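Local coordinates for ORC1-type DNA replication protein 2 (Aeropyrum pernix, PDB 1W5T) that takes part in regulating DNA replication as a DNA-binding, ATP-binding AAA+ protein with a C-terminal winged-helix domain, at residues K74-A79 / L85-A90; A90-F95 / L104-R109; P121-L126 / E169-R174; S149-P154 / E159-L164. One frame throughout, in Å; residues are numbered along the deposited sequence.

In the fold
All four contacts lie in the AAA+ ATPase domain and build outward from the edge of its parallel sheet. Contacts 1 and 2 use opposite faces of strand 87-93, share Ala90 and have centres about 17 Å apart. Contact 1 is nearest the nucleotide: the side chain of Lys74 lies about 10 Å from the bound ATP analogue. Contact 2 touches contact 3 through Leu104 with Ile125 and Leu126, their centres about 16 Å apart, and contact 4 through Ala94 with Met150, centres about 14 Å apart. Contact 4 is nested in the chain loop that contact 3 closes, and the two meet where Leu126 packs on Leu164.

Contact 1: K74-A79 / L85-A90; sequences KRVSEA and LTVKQA
Ser77 turns its hydroxyl away from its own backbone N (chi1 -152°), which carries OG off the helix toward the strand and onto Val87 O. Gln89 does the reverse from the strand: its CG lies beside the backbone N (chi1 -37°), and the extended chain lays the amide across the helix surface. The hydrogen bond from Ser77 OG to Val87 O measures 2.8 Å, with the donor in the carbonyl plane and a C=O...donor angle of 150°. A water bridges the same two residues a second time, donating to Ser77 O at 2.8 Å and accepting from Val87 N at 2.9 Å. Helix 65-82, which follows the P-loop, here runs back nearly antiparallel to strand 87-93, forming the second half of a beta-alpha-beta crossover that starts from strand 51-56. Strand 87-93 is outermost in the sheet: Thr86, Lys88 and Ala90 spend their backbone bonds on strand 139-145, whereas Val87 offers its N and O to the helix and the water. With an alanine here in place of Ser77, Val87 O would probably be left without its side-chain donor on this outer edge. Beside the polar pair, Val76 CG1 approaches Val87 CG2 at 4.2 Å, and Val76 reaches on to Leu39 and Leu141. The amide of Gln89 rests against the backbone of Lys74, with OE1 3.6 Å from Lys74 CA.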
loop_
_atom_site.group_PDB
_atom_site.type_symbol
_atom_site.label_atom_id
_atom_site.label_comp_id
_atom_site.label_asym_id
_atom_site.label_seq_id
_atom_site.Cartn_x
_atom_site.Cartn_y
_atom_site.Cartn_z
ATOM N N LYS A 74 8.417 11.388 10.614
ATOM C CA LYS A 74 8.074 12.325 11.671
ATOM C C LYS A 74 8.885 12.020 12.932
ATOM O O LYS A 74 9.526 12.924 13.481
ATOM C CB LYS A 74 6.561 12.351 11.935
ATOM C CG LYS A 74 6.088 13.455 12.867
ATOM C CD LYS A 74 4.543 13.412 13.051
ATOM C CE LYS A 74 4.064 12.360 14.110
ATOM N NZ LYS A 74 2.597 11.951 14.007
ATOM N N ARG A 75 8.908 10.761 13.349
ATOM C CA ARG A 75 9.757 10.343 14.482
ATOM C C ARG A 75 11.248 10.573 14.302
ATOM O O ARG A 75 11.905 11.012 15.223
ATOM C CB ARG A 75 9.469 8.880 14.880
ATOM C CG ARG A 75 8.045 8.743 15.465
ATOM C CD ARG A 75 7.889 9.368 16.840
ATOM N NE ARG A 75 8.780 8.685 17.774
ATOM C CZ ARG A 75 9.924 9.124 18.336
ATOM N NH1 ARG A 75 10.411 10.358 18.155
ATOM N NH2 ARG A 75 10.574 8.266 19.129
ATOM N N VAL A 76 11.793 10.247 13.135
ATOM C CA VAL A 76 13.204 10.528 12.882
ATOM C C VAL A 76 13.479 12.039 13.159
ATOM O O VAL A 76 14.382 12.419 13.921
ATOM C CB VAL A 76 13.594 10.110 11.462
ATOM C CG1 VAL A 76 15.002 10.564 11.120
ATOM C CG2 VAL A 76 13.489 8.591 11.329
ATOM N N SER A 77 12.649 12.886 12.583
ATOM C CA SER A 77 12.727 14.326 12.789
ATOM C C SER A 77 12.630 14.765 14.267
ATOM O O SER A 77 13.477 15.566 14.713
ATOM C CB SER A 77 11.634 15.022 11.970
ATOM O OG SER A 77 12.022 16.335 11.619
ATOM N N GLU A 78 11.628 14.282 15.024
ATOM C CA GLU A 78 11.587 14.643 16.449
ATOM C C GLU A 78 12.855 14.205 17.203
ATOM O O GLU A 78 13.454 15.016 17.934
ATOM C CB GLU A 78 10.345 14.179 17.231
ATOM C CG GLU A 78 9.192 13.567 16.460
ATOM C CD GLU A 78 7.992 13.154 17.361
ATOM O OE1 GLU A 78 8.127 13.208 18.613
ATOM O OE2 GLU A 78 6.917 12.762 16.791
ATOM N N ALA A 79 13.262 12.944 17.012
ATOM C CA ALA A 79 14.422 12.406 17.738
ATOM C C ALA A 79 15.730 13.133 17.357
ATOM O O ALA A 79 16.610 13.351 18.215
ATOM C CB ALA A 79 14.555 10.917 17.543
ATOM N N LEU A 85 19.833 18.393 15.464
ATOM C CA LEU A 85 20.330 18.152 14.100
ATOM C C LEU A 85 19.680 18.852 12.845
ATOM O O LEU A 85 20.445 19.422 11.973
ATOM C CB LEU A 85 20.500 16.656 13.877
ATOM C CG LEU A 85 21.806 16.193 14.544
ATOM C CD1 LEU A 85 21.961 14.705 14.540
ATOM C CD2 LEU A 85 23.014 16.823 13.879
ATOM N N THR A 86 18.333 18.800 12.775
ATOM C CA THR A 86 17.464 19.252 11.642
ATOM C C THR A 86 17.252 18.290 10.448
ATOM O O THR A 86 18.025 18.280 9.485
ATOM C CB THR A 86 17.692 20.723 11.119
ATOM O OG1 THR A 86 17.851 21.644 12.198
ATOM C CG2 THR A 86 16.390 21.264 10.433
ATOM N N VAL A 87 16.191 17.489 10.494
ATOM C CA VAL A 87 15.859 16.707 9.328
ATOM C C VAL A 87 14.520 17.142 8.755
ATOM O O VAL A 87 13.510 17.214 9.462
ATOM C CB VAL A 87 16.063 15.130 9.478
ATOM C CG1 VAL A 87 16.767 14.730 10.775
ATOM C CG2 VAL A 87 14.793 14.335 9.243
ATOM N N LYS A 88 14.568 17.485 7.475
ATOM C CA LYS A 88 13.394 17.818 6.723
ATOM C C LYS A 88 12.823 16.581 6.104
ATOM O O LYS A 88 13.517 15.601 5.885
ATOM C CB LYS A 88 13.679 18.859 5.621
ATOM C CG LYS A 88 15.086 19.484 5.611
ATOM C CD LYS A 88 15.034 21.015 5.766
ATOM C CE LYS A 88 14.408 21.762 4.533
ATOM N NZ LYS A 88 13.428 22.887 4.996
ATOM N N GLN A 89 11.532 16.658 5.825
ATOM C CA GLN A 89 10.746 15.541 5.319
ATOM C C GLN A 89 10.195 15.931 3.956
ATOM O O GLN A 89 9.752 17.050 3.754
ATOM C CB GLN A 89 9.625 15.216 6.308
ATOM C CG GLN A 89 10.059 15.376 7.819
ATOM C CD GLN A 89 8.911 15.367 8.854
ATOM O OE1 GLN A 89 8.035 14.498 8.836
ATOM N NE2 GLN A 89 8.955 16.311 9.784
ATOM N N ALA A 90 10.249 15.035 2.987
ATOM C CA ALA A 90 9.598 15.380 1.754
ATOM C C ALA A 90 8.823 14.163 1.380
ATOM O O ALA A 90 9.314 13.055 1.555
ATOM C CB ALA A 90 10.598 15.784 0.640
HETATM O O HOH W 1 14.705 17.423 13.034
#

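Contact 2: A90-F95 / L104-R109; sequences AYVNAF and LSLIVR
Val92 and Ile107 cross at about a right angle, and their tightest touch is between the branches Val92 CG2 and Ile107 CG1, only 3.4 Å apart. The fork of the valine serves two residues of the helix. With CG1 opposite the backbone N (chi1 -172°), that methyl heads for Leu106 and comes within 4.2 Å of its CD1, while CG2 is given over to the isoleucine. Ile107 is divided in the same way: CG1 and CD1 lie against Val92, and CG2 turns to Ala90, whose CB it meets at 4.1 Å. Two neighbouring helix residues thus grip two alternate strand residues, with no polar atom taking part across the interface. In the alpha/beta layering of the AAA+ domain this is the sheet face that carries helix 100-111, whose short segment runs at 147° to the strand, with axes 7.9 Å apart at closest. Strand alternation sends Tyr91 to the other face, where it makes a cation-pi contact with Lys70 and a hydrogen bond to Asp145. Ile107 extends the apolar layer inward onto Leu140 and Val142 of the adjacent strand. Further along the same segment, Asn93 OD1 accepts a hydrogen bond from Phe95 N at 3.1 Å, closing an Asx turn; the donor is tilted 20° from the side-chain carbonyl plane.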
loop_
_atom_site.group_PDB
_atom_site.type_symbol
_atom_site.label_atom_id
_atom_site.label_comp_id
_atom_site.label_asym_id
_atom_site.label_seq_id
_atom_site.Cartn_x
_atom_site.Cartn_y
_atom_site.Cartn_z
ATOM N N ALA A 90 10.249 15.035 2.987
ATOM C CA ALA A 90 9.598 15.380 1.754
ATOM C C ALA A 90 8.823 14.163 1.380
ATOM O O ALA A 90 9.314 13.055 1.555
ATOM C CB ALA A 90 10.598 15.784 0.640
ATOM N N TYR A 91 7.614 14.375 0.880
ATOM C CA TYR A 91 6.728 13.288 0.538
ATOM C C TYR A 91 6.338 13.401 -0.918
ATOM O O TYR A 91 5.859 14.416 -1.373
ATOM C CB TYR A 91 5.482 13.235 1.449
ATOM C CG TYR A 91 4.516 12.153 1.032
ATOM C CD1 TYR A 91 4.718 10.801 1.401
ATOM C CD2 TYR A 91 3.449 12.466 0.239
ATOM C CE1 TYR A 91 3.818 9.793 0.971
ATOM C CE2 TYR A 91 2.592 11.505 -0.236
ATOM C CZ TYR A 91 2.746 10.183 0.136
ATOM O OH TYR A 91 1.824 9.305 -0.341
ATOM N N VAL A 92 6.581 12.345 -1.663
ATOM C CA VAL A 92 6.185 12.319 -3.048
ATOM C C VAL A 92 5.441 11.053 -3.371
ATOM O O VAL A 92 5.949 9.958 -3.150
ATOM C CB VAL A 92 7.431 12.374 -3.983
ATOM C CG1 VAL A 92 7.001 12.556 -5.427
ATOM C CG2 VAL A 92 8.402 13.501 -3.506
ATOM N N ASN A 93 4.231 11.232 -3.892
ATOM C CA ASN A 93 3.471 10.154 -4.473
ATOM C C ASN A 93 3.795 10.049 -5.978
ATOM O O ASN A 93 3.423 10.929 -6.761
ATOM C CB ASN A 93 1.982 10.402 -4.297
ATOM C CG ASN A 93 1.160 9.192 -4.683
ATOM O OD1 ASN A 93 1.529 8.457 -5.614
ATOM N ND2 ASN A 93 0.078 8.934 -3.935
ATOM N N ALA A 94 4.453 8.964 -6.369
ATOM C CA ALA A 94 5.037 8.855 -7.697
ATOM C C ALA A 94 4.038 8.562 -8.818
ATOM O O ALA A 94 4.394 8.622 -9.993
ATOM C CB ALA A 94 6.143 7.837 -7.694
ATOM N N PHE A 95 2.795 8.245 -8.456
ATOM C CA PHE A 95 1.667 8.289 -9.393
ATOM C C PHE A 95 1.506 9.703 -9.982
ATOM O O PHE A 95 1.136 9.885 -11.166
ATOM C CB PHE A 95 0.357 7.986 -8.655
ATOM C CG PHE A 95 -0.078 6.556 -8.710
ATOM C CD1 PHE A 95 0.549 5.644 -9.549
ATOM C CD2 PHE A 95 -1.128 6.118 -7.894
ATOM C CE1 PHE A 95 0.139 4.300 -9.582
ATOM C CE2 PHE A 95 -1.567 4.772 -7.918
ATOM C CZ PHE A 95 -0.929 3.859 -8.767
ATOM N N LEU A 104 11.745 15.359 -8.558
ATOM C CA LEU A 104 12.704 16.286 -7.993
ATOM C C LEU A 104 12.160 17.683 -7.721
ATOM O O LEU A 104 12.453 18.289 -6.679
ATOM C CB LEU A 104 13.947 16.371 -8.864
ATOM C CG LEU A 104 14.839 15.144 -8.828
ATOM C CD1 LEU A 104 16.055 15.532 -9.618
ATOM C CD2 LEU A 104 15.228 14.689 -7.449
ATOM N N SER A 105 11.355 18.210 -8.622
ATOM C CA SER A 105 10.899 19.578 -8.375
ATOM C C SER A 105 9.838 19.571 -7.278
ATOM O O SER A 105 9.718 20.513 -6.496
ATOM C CB SER A 105 10.434 20.256 -9.663
ATOM O OG SER A 105 9.311 19.579 -10.190
ATOM N N LEU A 106 9.100 18.479 -7.182
ATOM C CA LEU A 106 8.224 18.293 -6.033
ATOM C C LEU A 106 9.053 18.231 -4.733
ATOM O O LEU A 106 8.720 18.895 -3.761
ATOM C CB LEU A 106 7.318 17.057 -6.211
ATOM C CG LEU A 106 6.183 17.243 -7.234
ATOM C CD1 LEU A 106 5.478 15.905 -7.496
ATOM C CD2 LEU A 106 5.157 18.353 -6.867
ATOM N N ILE A 107 10.156 17.491 -4.726
ATOM C CA ILE A 107 10.986 17.444 -3.521
ATOM C C ILE A 107 11.533 18.849 -3.109
ATOM O O ILE A 107 11.477 19.183 -1.921
ATOM C CB ILE A 107 12.113 16.351 -3.618
ATOM C CG1 ILE A 107 11.518 14.937 -3.663
ATOM C CG2 ILE A 107 13.102 16.487 -2.477
ATOM C CD1 ILE A 107 12.477 13.889 -4.211
ATOM N N VAL A 108 12.037 19.660 -4.066
ATOM C CA VAL A 108 12.467 21.039 -3.734
ATOM C C VAL A 108 11.351 21.970 -3.216
ATOM O O VAL A 108 11.584 22.699 -2.250
ATOM C CB VAL A 108 13.363 21.796 -4.833
ATOM C CG1 VAL A 108 13.860 20.914 -5.936
ATOM C CG2 VAL A 108 12.679 23.062 -5.380
ATOM N N ARG A 109 10.170 21.964 -3.866
ATOM C CA ARG A 109 8.971 22.689 -3.417
ATOM C C ARG A 109 8.824 22.454 -1.901
ATOM O O ARG A 109 8.759 23.396 -1.120
ATOM C CB ARG A 109 7.698 22.169 -4.154
ATOM C CG ARG A 109 7.206 22.942 -5.435
ATOM C CD ARG A 109 5.661 22.679 -5.888
ATOM N NE ARG A 109 5.054 21.423 -5.380
ATOM C CZ ARG A 109 3.919 21.223 -4.677
ATOM N NH1 ARG A 109 3.622 19.981 -4.346
ATOM N NH2 ARG A 109 3.092 22.190 -4.300
#

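Contact 3: P121-L126 / E169-R174; sequences PALDIL and EEIPSR
Ile171, where the chain leaves helical geometry after helix 167-170, plugs its side chain against Leu123 and Leu126 in the first turns of helix 122-136. The two leucines stand three residues apart and present neighbouring positions on one helix face, and the isoleucine CD1 methyl touches both. It lies 3.4 Å from Leu123 CD1, a tight approach, and 3.7 Å from Leu126 CD2. Leu126 also takes the methyl alongside its stem, with CB 3.9 Å from Ile171 CD1. The side chains cross obliquely in both pairs. In Ile171, CG1 sits opposite the carbonyl carbon (chi1 -52°), and the extended chain beyond it drives CD1 outward as the leading atom. Within the AAA+ alpha/beta core the contact ties together two connections: helix 122-136 leads into strand 139-145, and the segment after Ile171 leads toward strand 180-186, its neighbour in the sheet. Leu126 is buried, whereas Leu123 lies at the exposed margin. Ile171 also reaches Lys127, one helix position beyond Leu126.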
loop_
_atom_site.group_PDB
_atom_site.type_symbol
_atom_site.label_atom_id
_atom_site.label_comp_id
_atom_site.label_asym_id
_atom_site.label_seq_id
_atom_site.Cartn_x
_atom_site.Cartn_y
_atom_site.Cartn_z
ATOM N N PRO A 121 18.348 19.932 -15.510
ATOM C CA PRO A 121 18.280 18.463 -15.569
ATOM C C PRO A 121 18.137 17.879 -14.157
ATOM O O PRO A 121 18.582 18.474 -13.196
ATOM C CB PRO A 121 19.607 18.050 -16.216
ATOM C CG PRO A 121 20.193 19.333 -16.774
ATOM C CD PRO A 121 19.640 20.463 -15.982
ATOM N N ALA A 122 17.482 16.726 -14.080
ATOM C CA ALA A 122 17.271 15.967 -12.851
ATOM C C ALA A 122 18.529 15.892 -12.005
ATOM O O ALA A 122 18.496 16.167 -10.800
ATOM C CB ALA A 122 16.771 14.575 -13.190
ATOM N N LEU A 123 19.644 15.554 -12.642
ATOM C CA LEU A 123 20.937 15.530 -11.966
ATOM C C LEU A 123 21.285 16.874 -11.335
ATOM O O LEU A 123 21.796 16.910 -10.215
ATOM C CB LEU A 123 22.048 15.096 -12.946
ATOM C CG LEU A 123 23.534 15.213 -12.557
ATOM C CD1 LEU A 123 23.853 14.290 -11.384
ATOM C CD2 LEU A 123 24.499 14.920 -13.732
ATOM N N ASP A 124 21.029 17.970 -12.048
ATOM C CA ASP A 124 21.460 19.296 -11.604
ATOM C C ASP A 124 20.640 19.733 -10.394
ATOM O O ASP A 124 21.178 20.324 -9.448
ATOM C CB ASP A 124 21.350 20.330 -12.726
ATOM C CG ASP A 124 22.519 20.284 -13.711
ATOM O OD1 ASP A 124 23.278 19.278 -13.806
ATOM O OD2 ASP A 124 22.748 21.250 -14.480
ATOM N N ILE A 125 19.355 19.389 -10.410
ATOM C CA ILE A 125 18.478 19.670 -9.279
ATOM C C ILE A 125 18.935 18.940 -7.994
ATOM O O ILE A 125 18.868 19.465 -6.894
ATOM C CB ILE A 125 17.001 19.304 -9.587
ATOM C CG1 ILE A 125 16.458 20.054 -10.819
ATOM C CG2 ILE A 125 16.145 19.590 -8.355
ATOM C CD1 ILE A 125 15.006 19.624 -11.225
ATOM N N LEU A 126 19.385 17.717 -8.182
ATOM C CA LEU A 126 19.926 16.899 -7.143
ATOM C C LEU A 126 21.206 17.528 -6.597
ATOM O O LEU A 126 21.398 17.560 -5.386
ATOM C CB LEU A 126 20.169 15.497 -7.705
ATOM C CG LEU A 126 20.147 14.316 -6.728
ATOM C CD1 LEU A 126 18.863 14.267 -5.941
ATOM C CD2 LEU A 126 20.362 13.013 -7.477
ATOM N N GLU A 169 27.295 8.630 -3.798
ATOM C CA GLU A 169 28.390 8.067 -4.592
ATOM C C GLU A 169 28.521 8.832 -5.897
ATOM O O GLU A 169 29.623 8.948 -6.425
ATOM C CB GLU A 169 28.142 6.593 -4.914
ATOM C CG GLU A 169 28.149 5.656 -3.706
ATOM C CD GLU A 169 27.895 4.205 -4.098
ATOM O OE1 GLU A 169 27.177 3.509 -3.349
ATOM O OE2 GLU A 169 28.413 3.752 -5.157
ATOM N N GLU A 170 27.408 9.360 -6.410
ATOM C CA GLU A 170 27.414 10.104 -7.672
ATOM C C GLU A 170 27.621 11.596 -7.453
ATOM O O GLU A 170 28.254 12.272 -8.277
ATOM C CB GLU A 170 26.099 9.900 -8.427
ATOM C CG GLU A 170 25.965 8.544 -9.109
ATOM C CD GLU A 170 25.912 8.641 -10.634
ATOM O OE1 GLU A 170 25.843 7.581 -11.299
ATOM O OE2 GLU A 170 25.932 9.770 -11.183
ATOM N N ILE A 171 27.037 12.124 -6.377
ATOM C CA ILE A 171 27.099 13.551 -6.105
ATOM C C ILE A 171 27.572 13.763 -4.686
ATOM O O ILE A 171 26.747 13.881 -3.783
ATOM C CB ILE A 171 25.738 14.230 -6.356
ATOM C CG1 ILE A 171 25.227 13.885 -7.751
ATOM C CG2 ILE A 171 25.861 15.747 -6.203
ATOM C CD1 ILE A 171 23.798 14.239 -7.972
ATOM N N PRO A 172 28.898 13.801 -4.494
ATOM C CA PRO A 172 29.492 14.002 -3.156
ATOM C C PRO A 172 29.242 15.412 -2.679
ATOM O O PRO A 172 29.178 16.310 -3.505
ATOM C CB PRO A 172 30.993 13.764 -3.387
ATOM C CG PRO A 172 31.054 13.017 -4.708
ATOM C CD PRO A 172 29.936 13.636 -5.532
ATOM N N SER A 173 29.050 15.581 -1.383
ATOM C CA SER A 173 28.918 16.888 -0.780
ATOM C C SER A 173 30.299 17.565 -0.627
ATOM O O SER A 173 31.328 16.903 -0.708
ATOM C CB SER A 173 28.305 16.708 0.581
ATOM O OG SER A 173 28.889 15.560 1.193
ATOM N N ARG A 174 30.295 18.880 -0.402
ATOM C CA ARG A 174 31.512 19.677 -0.227
ATOM C C ARG A 174 32.327 19.206 0.947
ATOM O O ARG A 174 33.537 19.127 0.855
ATOM C CB ARG A 174 31.157 21.146 -0.058
ATOM C CG ARG A 174 31.551 21.969 -1.252
ATOM C CD ARG A 174 30.439 22.681 -1.995
ATOM N NE ARG A 174 31.173 23.476 -2.933
ATOM C CZ ARG A 174 31.031 23.609 -4.233
ATOM N NH1 ARG A 174 30.035 23.072 -4.932
ATOM N NH2 ARG A 174 31.946 24.353 -4.830
#

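Contact 4: S149-P154 / E159-L164; sequences SMLSSP and EDLYTL
Met150 and Leu161 meet without a ring or any other flat side-chain group between them, and the flat group to note is the backbone carbonyl of Asp160, within helix 158-165. Its oxygen accepts twice. Leu164 N bonds to Asp160 O at 2.9 Å in the helical pattern. Thr163 OG1 donates to Asp160 O at 3.0 Å, the hydroxyl tilted 19° from the carbonyl plane. Across the contact the side chains meet through apolar methyl groups. Leu161 acts as a fork, one methyl for each partner: CD2 meets Met150 CE at 3.3 Å, a very close approach, and CD1 meets Leu151 CD2 at 3.6 Å. The Leu151 side chain runs at about a right angle to that of Leu161, while the methionine slants past it. A bend at the last torsion of Met150 (chi3 70°) swings its terminal methyl to the leucines, and CE also lies 4.3 Å from Leu164 CD2. The two segments belong to the excursion between strands 139-145 and 180-186 of the P-loop NTPase core, the short, weakly bonded helix at about 148-151 following soon after the strand whose end has a sequence consistent with Walker B. Met150 is also packed by Ile103 of helix 100-111. Leu151 faces a different neighbour, helix 190-198, where Ala191, Tyr194 and Met195 touch it. The side chain of Met150 is about 14 Å from the bound magnesium ion.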
loop_
_atom_site.group_PDB
_atom_site.type_symbol
_atom_site.label_atom_id
_atom_site.label_comp_id
_atom_site.label_asym_id
_atom_site.label_seq_id
_atom_site.Cartn_x
_atom_site.Cartn_y
_atom_site.Cartn_z
ATOM N N SER A 149 5.250 2.440 -9.301
ATOM C CA SER A 149 5.005 3.220 -10.523
ATOM C C SER A 149 6.259 3.909 -11.086
ATOM O O SER A 149 6.344 4.266 -12.268
ATOM C CB SER A 149 3.852 4.215 -10.367
ATOM O OG SER A 149 4.267 5.398 -9.722
ATOM N N MET A 150 7.253 4.091 -10.237
ATOM C CA MET A 150 8.512 4.613 -10.717
ATOM C C MET A 150 9.277 3.534 -11.443
ATOM O O MET A 150 10.189 3.855 -12.172
ATOM C CB MET A 150 9.337 5.149 -9.567
ATOM C CG MET A 150 9.011 6.571 -9.212
ATOM S SD MET A 150 9.912 7.074 -7.743
ATOM C CE MET A 150 11.539 7.145 -8.342
ATOM N N LEU A 151 8.917 2.257 -11.251
ATOM C CA LEU A 151 9.609 1.130 -11.911
ATOM C C LEU A 151 8.977 0.718 -13.244
ATOM O O LEU A 151 9.671 0.226 -14.132
ATOM C CB LEU A 151 9.711 -0.093 -10.975
ATOM C CG LEU A 151 10.437 0.143 -9.650
ATOM C CD1 LEU A 151 10.126 -0.981 -8.657
ATOM C CD2 LEU A 151 11.954 0.368 -9.847
ATOM N N SER A 152 7.654 0.885 -13.372
ATOM C CA SER A 152 6.960 0.619 -14.633
ATOM C C SER A 152 6.601 1.974 -15.247
ATOM O O SER A 152 5.460 2.452 -15.154
ATOM C CB SER A 152 5.722 -0.264 -14.438
ATOM O OG SER A 152 4.847 0.276 -13.473
ATOM N N SER A 153 7.606 2.592 -15.849
ATOM C CA SER A 153 7.531 3.954 -16.343
ATOM C C SER A 153 8.710 4.081 -17.303
ATOM O O SER A 153 9.866 4.097 -16.863
ATOM C CB SER A 153 7.689 4.933 -15.175
ATOM O OG SER A 153 7.115 6.209 -15.436
ATOM N N PRO A 154 8.441 4.080 -18.610
ATOM C CA PRO A 154 9.498 4.310 -19.616
ATOM C C PRO A 154 10.131 5.704 -19.502
ATOM O O PRO A 154 11.321 5.868 -19.824
ATOM C CB PRO A 154 8.767 4.143 -20.950
ATOM C CG PRO A 154 7.520 3.342 -20.614
ATOM C CD PRO A 154 7.132 3.806 -19.236
ATOM N N GLU A 159 19.162 3.985 -15.027
ATOM C CA GLU A 159 20.370 4.722 -14.687
ATOM C C GLU A 159 20.073 5.911 -13.763
ATOM O O GLU A 159 20.868 6.216 -12.887
ATOM C CB GLU A 159 21.047 5.192 -15.978
ATOM C CG GLU A 159 20.053 5.723 -17.009
ATOM C CD GLU A 159 19.688 4.714 -18.096
ATOM O OE1 GLU A 159 19.826 5.077 -19.279
ATOM O OE2 GLU A 159 19.254 3.576 -17.793
ATOM N N ASP A 160 18.916 6.546 -13.959
ATOM C CA ASP A 160 18.442 7.659 -13.120
ATOM C C ASP A 160 18.113 7.273 -11.678
ATOM O O ASP A 160 18.560 7.934 -10.747
ATOM C CB ASP A 160 17.211 8.291 -13.747
ATOM C CG ASP A 160 17.528 9.025 -15.021
ATOM O OD1 ASP A 160 18.701 9.468 -15.177
ATOM O OD2 ASP A 160 16.651 9.201 -15.898
ATOM N N LEU A 161 17.309 6.225 -11.518
ATOM C CA LEU A 161 16.965 5.697 -10.210
ATOM C C LEU A 161 18.260 5.380 -9.489
ATOM O O LEU A 161 18.422 5.586 -8.281
ATOM C CB LEU A 161 16.148 4.417 -10.357
ATOM C CG LEU A 161 14.671 4.507 -10.727
ATOM C CD1 LEU A 161 14.059 3.112 -10.749
ATOM C CD2 LEU A 161 13.917 5.418 -9.778
ATOM N N TYR A 162 19.194 4.883 -10.278
ATOM C CA TYR A 162 20.500 4.512 -9.793
ATOM C C TYR A 162 21.201 5.696 -9.158
ATOM O O TYR A 162 21.682 5.577 -8.041
ATOM C CB TYR A 162 21.310 3.985 -10.955
ATOM C CG TYR A 162 22.503 3.204 -10.562
ATOM C CD1 TYR A 162 23.620 3.836 -9.989
ATOM C CD2 TYR A 162 22.546 1.834 -10.780
ATOM C CE1 TYR A 162 24.733 3.123 -9.640
ATOM C CE2 TYR A 162 23.670 1.102 -10.429
ATOM C CZ TYR A 162 24.758 1.761 -9.855
ATOM O OH TYR A 162 25.901 1.074 -9.490
ATOM N N THR A 163 21.256 6.828 -9.854
ATOM C CA THR A 163 21.939 7.999 -9.321
ATOM C C THR A 163 21.178 8.578 -8.118
ATOM O O THR A 163 21.790 8.904 -7.095
ATOM C CB THR A 163 22.243 9.090 -10.412
ATOM O OG1 THR A 163 21.021 9.627 -10.928
ATOM C CG2 THR A 163 22.868 8.465 -11.653
ATOM N N LEU A 164 19.854 8.662 -8.246
ATOM C CA LEU A 164 18.971 9.085 -7.150
ATOM C C LEU A 164 19.198 8.280 -5.876
ATOM O O LEU A 164 19.399 8.845 -4.814
ATOM C CB LEU A 164 17.490 9.002 -7.553
ATOM C CG LEU A 164 16.505 9.343 -6.425
ATOM C CD1 LEU A 164 16.552 10.826 -6.060
ATOM C CD2 LEU A 164 15.077 8.894 -6.734
#